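Local coordinates for crossover junction endodeoxyribonuclease Hjc (Sulfolobus solfataricus, PDB 4TKD), which resolves Holliday junctions, the four-way DNA intermediates of genetic recombination, by cutting paired nicks in opposing strands with the help of magnesium, at residues Ser17-Lys22 against Leu120-Leu125; Pro39-Ile44 against Glu72-Phe77; Leu53-Ser58 against Leu85-Lys90. All coordinates share one frame; numbering follows the deposited sequence.

Contact 1 of 3, residues Ser17-Lys22 against Leu120-Leu125; sequences SRLRDK and LDLEDL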
loop_
_atom_site.group_PDB
_atom_site.type_symbol
_atom_site.label_atom_id
_atom_site.label_comp_id
_atom_site.label_asym_id
_atom_site.label_seq_id
_atom_site.Cartn_x
_atom_site.Cartn_y
_atom_site.Cartn_z
ATOM N N SER C 17 21.505 12.774 -5.226
ATOM C CA SER C 17 22.023 13.887 -4.429
ATOM C C SER C 17 20.946 14.534 -3.561
ATOM O O SER C 17 21.214 14.829 -2.402
ATOM C CB SER C 17 22.696 14.919 -5.328
ATOM O OG SER C 17 23.251 15.966 -4.549
ATOM N N ARG C 18 19.749 14.770 -4.112
ATOM C CA ARG C 18 18.646 15.373 -3.374
ATOM C C ARG C 18 18.076 14.436 -2.308
ATOM O O ARG C 18 17.819 14.897 -1.194
ATOM C CB ARG C 18 17.578 15.928 -4.324
ATOM C CG ARG C 18 17.738 17.442 -4.506
ATOM C CD ARG C 18 16.641 18.233 -3.806
ATOM N NE ARG C 18 16.699 18.135 -2.345
ATOM C CZ ARG C 18 17.220 19.062 -1.546
ATOM N NH1 ARG C 18 17.215 18.890 -0.231
ATOM N NH2 ARG C 18 17.743 20.173 -2.056
ATOM N N LEU C 19 17.966 13.113 -2.611
ATOM C CA LEU C 19 17.542 12.125 -1.603
ATOM C C LEU C 19 18.552 12.058 -0.457
ATOM O O LEU C 19 18.157 12.026 0.718
ATOM C CB LEU C 19 17.291 10.738 -2.218
ATOM C CG LEU C 19 16.022 10.628 -3.072
ATOM C CD1 LEU C 19 16.014 9.353 -3.868
ATOM C CD2 LEU C 19 14.750 10.761 -2.208
ATOM N N ARG C 20 19.853 12.128 -0.793
ATOM C CA ARG C 20 20.918 12.184 0.215
ATOM C C ARG C 20 20.804 13.455 1.078
ATOM O O ARG C 20 20.888 13.353 2.303
ATOM C CB ARG C 20 22.309 12.036 -0.419
ATOM C CG ARG C 20 22.638 10.575 -0.715
ATOM C CD ARG C 20 24.007 10.376 -1.320
ATOM N NE ARG C 20 24.237 8.957 -1.611
ATOM C CZ ARG C 20 24.990 8.499 -2.608
ATOM N NH1 ARG C 20 25.613 9.345 -3.418
ATOM N NH2 ARG C 20 25.107 7.192 -2.816
ATOM N N ASP C 21 20.482 14.616 0.461
ATOM C CA ASP C 21 20.284 15.884 1.190
ATOM C C ASP C 21 19.121 15.769 2.180
ATOM O O ASP C 21 19.121 16.449 3.199
ATOM C CB ASP C 21 20.008 17.054 0.224
ATOM C CG ASP C 21 21.162 17.498 -0.666
ATOM O OD1 ASP C 21 22.325 17.119 -0.374
ATOM O OD2 ASP C 21 20.906 18.240 -1.649
ATOM N N LYS C 22 18.142 14.897 1.884
ATOM C CA LYS C 22 16.973 14.678 2.739
ATOM C C LYS C 22 17.193 13.605 3.826
ATOM O O LYS C 22 16.245 13.243 4.515
ATOM C CB LYS C 22 15.708 14.375 1.905
ATOM C CG LYS C 22 15.343 15.414 0.843
ATOM C CD LYS C 22 14.675 16.643 1.369
ATOM C CE LYS C 22 14.054 17.396 0.211
ATOM N NZ LYS C 22 14.017 18.862 0.469
ATOM N N LEU C 120 4.498 12.852 -9.310
ATOM C CA LEU C 120 4.895 13.589 -8.104
ATOM C C LEU C 120 6.217 14.272 -8.314
ATOM O O LEU C 120 7.070 13.739 -9.014
ATOM C CB LEU C 120 5.060 12.602 -6.921
ATOM C CG LEU C 120 3.833 11.793 -6.486
ATOM C CD1 LEU C 120 4.243 10.558 -5.737
ATOM C CD2 LEU C 120 2.885 12.633 -5.649
ATOM N N ASP C 121 6.425 15.414 -7.667
ATOM C CA ASP C 121 7.738 16.038 -7.675
ATOM C C ASP C 121 8.494 15.380 -6.491
ATOM O O ASP C 121 7.887 14.586 -5.757
ATOM C CB ASP C 121 7.664 17.575 -7.601
ATOM C CG ASP C 121 7.154 18.213 -6.315
ATOM O OD1 ASP C 121 6.859 17.468 -5.348
ATOM O OD2 ASP C 121 7.054 19.467 -6.273
ATOM N N LEU C 122 9.794 15.680 -6.309
ATOM C CA LEU C 122 10.590 15.060 -5.243
ATOM C C LEU C 122 10.044 15.261 -3.829
ATOM O O LEU C 122 10.006 14.313 -3.047
ATOM C CB LEU C 122 12.064 15.477 -5.326
ATOM C CG LEU C 122 12.988 14.739 -4.364
ATOM C CD1 LEU C 122 13.769 13.678 -5.085
ATOM C CD2 LEU C 122 13.851 15.714 -3.554
ATOM N N GLU C 123 9.643 16.486 -3.517
ATOM C CA GLU C 123 9.144 16.893 -2.214
ATOM C C GLU C 123 7.895 16.100 -1.842
ATOM O O GLU C 123 7.819 15.584 -0.720
ATOM C CB GLU C 123 8.876 18.423 -2.229
ATOM C CG GLU C 123 9.057 19.112 -0.891
ATOM C CD GLU C 123 10.446 19.039 -0.282
ATOM O OE1 GLU C 123 11.439 19.326 -0.991
ATOM O OE2 GLU C 123 10.534 18.710 0.922
ATOM N N ASP C 124 6.932 15.993 -2.799
ATOM C CA ASP C 124 5.668 15.251 -2.632
ATOM C C ASP C 124 5.903 13.794 -2.439
ATOM O O ASP C 124 5.224 13.188 -1.615
ATOM C CB ASP C 124 4.706 15.452 -3.822
ATOM C CG ASP C 124 4.093 16.842 -3.901
ATOM O OD1 ASP C 124 4.053 17.546 -2.855
ATOM O OD2 ASP C 124 3.685 17.241 -5.009
ATOM N N LEU C 125 6.813 13.208 -3.251
ATOM C CA LEU C 125 7.134 11.795 -3.135
ATOM C C LEU C 125 7.531 11.509 -1.697
ATOM O O LEU C 125 6.845 10.739 -1.026
ATOM C CB LEU C 125 8.273 11.429 -4.079
ATOM C CG LEU C 125 8.586 9.950 -4.140
ATOM C CD1 LEU C 125 8.822 9.553 -5.514
ATOM C CD2 LEU C 125 9.816 9.612 -3.324
#
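L122 meets the end of helix 10-21 with both of its methyl groups, which fork toward different partners. CD2 lies against the aliphatic part of R18, 3.8 Å from R18 CD, and it also reaches the rim of the guanidinium near its plane; the two side chains run obliquely past each other. CD1 turns to L19 instead and meets L19 CD2 at 4.2 Å. This reach follows from L122 CG standing anti to the backbone N (chi1 -173°), which extends the side chain toward the facing helix. The arginine bends at chi2 and chi3, and one guanidinium face carries D21 OD2 at 3.7 Å from R18 NH2, a long ion pair in which no N-H points at the oxygen. Helix 10-21 is thereby joined through its last turn to the first turn of the C-terminal helix 122-133, both on one side of the central sheet of this PD-(D/E)XK nuclease, where L19 also packs on I54 and L122 on F97. Nearer the solvent, K22, just past the helix end, and E123 cross at about a right angle. K22 NZ donates to E123 OE1 at 3.0 Å, on the syn lone pair, in a salt bridge; K22 CE packs on L122 CD2 at 4.1 Å. D121 N-caps the second helix, its OD1 accepting from D124 N at 2.9 Å.

Contact 2 of 3, residues Pro39-Ile44 against Glu72-Phe77; sequences PIPDII and EGIIEF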
loop_
_atom_site.group_PDB
_atom_site.type_symbol
_atom_site.label_atom_id
_atom_site.label_comp_id
_atom_site.label_asym_id
_atom_site.label_seq_id
_atom_site.Cartn_x
_atom_site.Cartn_y
_atom_site.Cartn_z
ATOM N N PRO C 39 15.758 -8.190 -12.187
ATOM C CA PRO C 39 16.147 -6.786 -12.271
ATOM C C PRO C 39 16.042 -6.153 -10.900
ATOM O O PRO C 39 15.269 -6.590 -10.029
ATOM C CB PRO C 39 15.170 -6.183 -13.278
ATOM C CG PRO C 39 13.965 -6.994 -13.141
ATOM C CD PRO C 39 14.432 -8.408 -12.812
ATOM N N ILE C 40 16.887 -5.165 -10.706
ATOM C CA ILE C 40 16.990 -4.395 -9.476
ATOM C C ILE C 40 16.645 -2.964 -9.827
ATOM O O ILE C 40 17.180 -2.440 -10.812
ATOM C CB ILE C 40 18.440 -4.534 -8.893
ATOM C CG1 ILE C 40 18.716 -5.999 -8.406
ATOM C CG2 ILE C 40 18.725 -3.528 -7.761
ATOM C CD1 ILE C 40 20.175 -6.316 -8.201
ATOM N N PRO C 41 15.776 -2.283 -9.050
ATOM C CA PRO C 41 15.520 -0.845 -9.329
ATOM C C PRO C 41 16.812 -0.003 -9.380
ATOM O O PRO C 41 17.760 -0.275 -8.631
ATOM C CB PRO C 41 14.608 -0.424 -8.171
ATOM C CG PRO C 41 13.989 -1.713 -7.690
ATOM C CD PRO C 41 15.063 -2.731 -7.836
ATOM N N ASP C 42 16.865 0.987 -10.302
ATOM C CA ASP C 42 18.007 1.892 -10.536
ATOM C C ASP C 42 18.470 2.591 -9.302
ATOM O O ASP C 42 19.675 2.747 -9.114
ATOM C CB ASP C 42 17.702 2.932 -11.637
ATOM C CG ASP C 42 17.508 2.298 -12.996
ATOM O OD1 ASP C 42 18.335 1.442 -13.376
ATOM O OD2 ASP C 42 16.531 2.654 -13.679
ATOM N N ILE C 43 17.520 3.022 -8.463
ATOM C CA ILE C 43 17.815 3.739 -7.235
ATOM C C ILE C 43 17.034 3.120 -6.104
ATOM O O ILE C 43 15.811 2.919 -6.214
ATOM C CB ILE C 43 17.484 5.252 -7.362
ATOM C CG1 ILE C 43 18.264 5.943 -8.512
ATOM C CG2 ILE C 43 17.702 5.984 -6.021
ATOM C CD1 ILE C 43 17.687 7.332 -8.940
ATOM N N ILE C 44 17.748 2.832 -5.011
ATOM C CA ILE C 44 17.158 2.329 -3.792
ATOM C C ILE C 44 17.516 3.353 -2.736
ATOM O O ILE C 44 18.695 3.613 -2.507
ATOM C CB ILE C 44 17.629 0.897 -3.425
ATOM C CG1 ILE C 44 17.154 -0.104 -4.472
ATOM C CG2 ILE C 44 17.127 0.487 -2.032
ATOM C CD1 ILE C 44 17.980 -1.369 -4.517
ATOM N N GLU C 72 7.949 -6.806 -14.404
ATOM C CA GLU C 72 7.624 -7.896 -13.479
ATOM C C GLU C 72 8.640 -8.064 -12.360
ATOM O O GLU C 72 8.237 -8.158 -11.196
ATOM C CB GLU C 72 7.360 -9.224 -14.224
ATOM C CG GLU C 72 5.978 -9.240 -14.890
ATOM C CD GLU C 72 5.717 -10.336 -15.903
ATOM O OE1 GLU C 72 6.600 -11.203 -16.087
ATOM O OE2 GLU C 72 4.628 -10.327 -16.517
ATOM N N GLY C 73 9.927 -8.004 -12.711
ATOM C CA GLY C 73 11.025 -8.120 -11.757
ATOM C C GLY C 73 11.095 -6.979 -10.770
ATOM O O GLY C 73 11.289 -7.234 -9.584
ATOM N N ILE C 74 10.896 -5.718 -11.226
ATOM C CA ILE C 74 10.919 -4.564 -10.320
ATOM C C ILE C 74 9.688 -4.543 -9.407
ATOM O O ILE C 74 9.801 -4.127 -8.257
ATOM C CB ILE C 74 11.300 -3.188 -10.951
ATOM C CG1 ILE C 74 10.303 -2.766 -12.050
ATOM C CG2 ILE C 74 12.754 -3.183 -11.423
ATOM C CD1 ILE C 74 10.333 -1.340 -12.493
ATOM N N ILE C 75 8.514 -5.017 -9.932
ATOM C CA ILE C 75 7.245 -5.108 -9.195
ATOM C C ILE C 75 7.451 -6.118 -8.041
ATOM O O ILE C 75 7.019 -5.891 -6.901
ATOM C CB ILE C 75 6.073 -5.523 -10.153
ATOM C CG1 ILE C 75 5.585 -4.337 -11.022
ATOM C CG2 ILE C 75 4.881 -6.121 -9.372
ATOM C CD1 ILE C 75 4.815 -4.740 -12.292
ATOM N N GLU C 76 8.104 -7.225 -8.358
ATOM C CA GLU C 76 8.372 -8.316 -7.428
ATOM C C GLU C 76 9.370 -7.884 -6.320
ATOM O O GLU C 76 9.157 -8.183 -5.140
ATOM C CB GLU C 76 8.884 -9.552 -8.190
ATOM C CG GLU C 76 7.835 -10.549 -8.670
ATOM C CD GLU C 76 6.850 -11.053 -7.631
ATOM O OE1 GLU C 76 5.791 -10.406 -7.513
ATOM O OE2 GLU C 76 7.041 -12.155 -7.076
ATOM N N PHE C 77 10.427 -7.160 -6.700
ATOM C CA PHE C 77 11.422 -6.614 -5.758
ATOM C C PHE C 77 10.679 -5.668 -4.793
ATOM O O PHE C 77 10.840 -5.808 -3.586
ATOM C CB PHE C 77 12.516 -5.844 -6.540
ATOM C CG PHE C 77 13.740 -5.409 -5.769
ATOM C CD1 PHE C 77 13.723 -4.248 -4.998
ATOM C CD2 PHE C 77 14.919 -6.152 -5.829
ATOM C CE1 PHE C 77 14.856 -3.844 -4.289
ATOM C CE2 PHE C 77 16.048 -5.757 -5.101
ATOM C CZ PHE C 77 16.013 -4.597 -4.348
#
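The F77 ring takes P41 on one face: P41 CD sits 3.6 Å from the ring centroid and 16° off the normal, a CH-pi contact displaced slightly toward the CD1 side, where P41 CD is 3.5 Å from F77 CD1. I44 CD1 approaches obliquely at the far end, 3.8 Å from F77 CZ, its side chain crossing the phenylalanine at about a right angle, and I40 CG1 comes obliquely to CE2. F77 CG is anti to the backbone N (chi1 -170°), which carries the ring away from its helix and in among these three residues. One turn earlier on the helix, the pyrrolidine of P39 lies directly on the backbone of G73, with P39 CG only 3.4 Å from G73 CA. This is a tight carbon pair, and the glycine's lack of a side chain lets the proline ring come this close. Between the two prolines stands I74, whose CG2 branch lies 3.9 Å from P41 N and also touches P39 CB, at 4.3 Å. The side chains that meet here are all apolar, with L53 packing beside P41, I44 and F77; V27 of a neighbouring subunit packs on I40 and I44, and its V26 on F77. Beyond the prolines, a classic beta bulge sets D42 and I43 opposite the single residue I54. Helix 68-81 therefore backs the proline-rich approach to D42, the first acidic residue of the P-D...(D/E)-X-K motif and an inferred magnesium ligand.

Contact 3 of 3, residues Leu53-Ser58 against Leu85-Lys90; sequences LIEMKS and LFLGVK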
loop_
_atom_site.group_PDB
_atom_site.type_symbol
_atom_site.label_atom_id
_atom_site.label_comp_id
_atom_site.label_asym_id
_atom_site.label_seq_id
_atom_site.Cartn_x
_atom_site.Cartn_y
_atom_site.Cartn_z
ATOM N N LEU C 53 11.972 3.113 -4.122
ATOM C CA LEU C 53 12.586 2.444 -5.262
ATOM C C LEU C 53 12.254 3.230 -6.517
ATOM O O LEU C 53 11.090 3.508 -6.767
ATOM C CB LEU C 53 12.056 0.981 -5.374
ATOM C CG LEU C 53 12.140 0.127 -4.102
ATOM C CD1 LEU C 53 11.334 -1.118 -4.230
ATOM C CD2 LEU C 53 13.574 -0.200 -3.762
ATOM N N ILE C 54 13.271 3.575 -7.302
ATOM C CA ILE C 54 13.060 4.368 -8.512
ATOM C C ILE C 54 13.663 3.700 -9.736
ATOM O O ILE C 54 14.852 3.384 -9.740
ATOM C CB ILE C 54 13.609 5.825 -8.291
ATOM C CG1 ILE C 54 12.886 6.536 -7.116
ATOM C CG2 ILE C 54 13.500 6.669 -9.570
ATOM C CD1 ILE C 54 13.702 7.581 -6.416
ATOM N N GLU C 55 12.845 3.507 -10.777
ATOM C CA GLU C 55 13.273 2.976 -12.065
ATOM C C GLU C 55 13.319 4.142 -13.059
ATOM O O GLU C 55 12.300 4.805 -13.268
ATOM C CB GLU C 55 12.348 1.840 -12.562
ATOM C CG GLU C 55 12.932 1.048 -13.733
ATOM C CD GLU C 55 14.142 0.174 -13.469
ATOM O OE1 GLU C 55 14.672 0.165 -12.334
ATOM O OE2 GLU C 55 14.557 -0.529 -14.412
ATOM N N MET C 56 14.512 4.435 -13.607
ATOM C CA MET C 56 14.715 5.539 -14.545
ATOM C C MET C 56 14.258 5.133 -15.910
ATOM O O MET C 56 14.631 4.051 -16.386
ATOM C CB MET C 56 16.189 5.965 -14.625
ATOM C CG MET C 56 16.772 6.556 -13.346
ATOM S SD MET C 56 15.797 7.880 -12.570
ATOM C CE MET C 56 15.815 9.145 -13.864
ATOM N N LYS C 57 13.461 5.981 -16.556
ATOM C CA LYS C 57 12.978 5.709 -17.907
ATOM C C LYS C 57 12.765 7.002 -18.688
ATOM O O LYS C 57 12.297 7.984 -18.122
ATOM C CB LYS C 57 11.688 4.864 -17.883
ATOM C CG LYS C 57 11.891 3.357 -17.712
ATOM C CD LYS C 57 12.558 2.707 -18.921
ATOM C CE LYS C 57 13.073 1.331 -18.612
ATOM N NZ LYS C 57 14.307 1.361 -17.778
ATOM N N SER C 58 13.103 6.992 -19.987
ATOM C CA SER C 58 12.950 8.154 -20.867
ATOM C C SER C 58 11.566 8.251 -21.521
ATOM O O SER C 58 10.913 7.220 -21.747
ATOM C CB SER C 58 14.045 8.164 -21.930
ATOM O OG SER C 58 13.958 7.023 -22.765
ATOM N N LEU C 85 7.428 1.781 -5.219
ATOM C CA LEU C 85 8.017 1.793 -6.556
ATOM C C LEU C 85 7.518 2.957 -7.403
ATOM O O LEU C 85 6.316 3.203 -7.488
ATOM C CB LEU C 85 7.817 0.444 -7.265
ATOM C CG LEU C 85 8.474 0.252 -8.661
ATOM C CD1 LEU C 85 10.001 0.335 -8.595
ATOM C CD2 LEU C 85 8.059 -1.058 -9.289
ATOM N N PHE C 86 8.460 3.664 -8.036
ATOM C CA PHE C 86 8.176 4.808 -8.881
ATOM C C PHE C 86 9.009 4.766 -10.139
ATOM O O PHE C 86 10.133 4.260 -10.154
ATOM C CB PHE C 86 8.494 6.126 -8.150
ATOM C CG PHE C 86 7.766 6.325 -6.850
ATOM C CD1 PHE C 86 8.303 5.847 -5.652
ATOM C CD2 PHE C 86 6.552 7.013 -6.813
ATOM C CE1 PHE C 86 7.636 6.046 -4.455
ATOM C CE2 PHE C 86 5.878 7.199 -5.610
ATOM C CZ PHE C 86 6.425 6.717 -4.444
ATOM N N LEU C 87 8.466 5.379 -11.191
ATOM C CA LEU C 87 9.177 5.562 -12.441
ATOM C C LEU C 87 9.708 6.994 -12.401
ATOM O O LEU C 87 8.938 7.945 -12.205
ATOM C CB LEU C 87 8.222 5.339 -13.618
ATOM C CG LEU C 87 8.724 4.836 -14.981
ATOM C CD1 LEU C 87 9.544 3.548 -14.873
ATOM C CD2 LEU C 87 7.548 4.515 -15.868
ATOM N N GLY C 88 11.035 7.119 -12.490
ATOM C CA GLY C 88 11.716 8.406 -12.507
ATOM C C GLY C 88 11.834 8.835 -13.947
ATOM O O GLY C 88 12.476 8.141 -14.738
ATOM N N VAL C 89 11.169 9.930 -14.317
ATOM C CA VAL C 89 11.186 10.388 -15.706
ATOM C C VAL C 89 12.550 11.029 -16.075
ATOM O O VAL C 89 12.943 12.040 -15.487
ATOM C CB VAL C 89 9.951 11.256 -16.101
ATOM C CG1 VAL C 89 9.845 11.381 -17.610
ATOM C CG2 VAL C 89 8.645 10.694 -15.522
ATOM N N LYS C 90 13.277 10.391 -17.019
ATOM C CA LYS C 90 14.588 10.814 -17.558
ATOM C C LYS C 90 14.371 12.007 -18.531
ATOM O O LYS C 90 14.382 11.848 -19.765
ATOM C CB LYS C 90 15.238 9.635 -18.313
ATOM C CG LYS C 90 16.408 8.946 -17.645
ATOM C CD LYS C 90 16.989 7.929 -18.621
ATOM C CE LYS C 90 18.426 7.562 -18.325
ATOM N NZ LYS C 90 18.537 6.369 -17.439
#
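Five backbone hydrogen bonds join L53-S58 to L85-K90 as parallel strands, from F86 N to L53 O at one end to K90 N on K57 O at the other; that from G88 N to E55 O is 2.7 Å. The face that holds L53, E55 and K57 is lined by leucine methyls. L85 CD1 lies 3.9 Å from L53 CB, while L87 CD1 sits 3.4 Å from E55 O and 3.7 Å from K57 CG, slanting across the CB-CG part of the lysine. On the other face G88 has no side chain, and I54 CG2 and the thioether of M56 close over it. Bent at chi2 and chi3, M56 folds back across the glycine, bringing CE within 3.6 Å of G88 O and 3.8 Å of K90 CG. Replacing M56 by an alanine would probably open a gap above G88 and leave the outer part of the K90 chain without the methyl it packs on. Farther out, V11, E12 and I15 of helix 10-21 cover M56, whereas I74 and Q70 of helix 68-81 border E55 and K57. D42, itself an inferred magnesium ligand, ties the neighbouring strand to this one: it receives M56 N on OD2 and gives its own N to E55 OE1. K57 NZ is held by M56 O at 3.0 Å and has a long ion pair, 3.9 Å, with E55 OE2. The alternation of the strand thus puts E55, an inferred magnesium ligand, and K57, predicted to stabilise the transition state, on the same face, consistent with metal and lysine acting together on the DNA phosphate.

Overall arrangement
The centre of contact 3 is about 4 Å from that of the chain, with contacts 1 and 2 on opposite sides of the chain's centre. Contact 1 packs on contact 3 directly, L125 CD1 meeting F86 CD2 at 3.6 Å. Contacts 2 and 3 have centres about 10 Å apart and share a sheet through strands 43-47 and 50-58, where I43 O lies 2.8 Å from I54 N. The inferred magnesium site sits at this junction: contact 2 supplies D42, contact 3 supplies E55, and E12, the third inferred ligand, comes from helix 10-21, whose end enters contact 1. There the L19 side chain remains about 9 Å from that of E12.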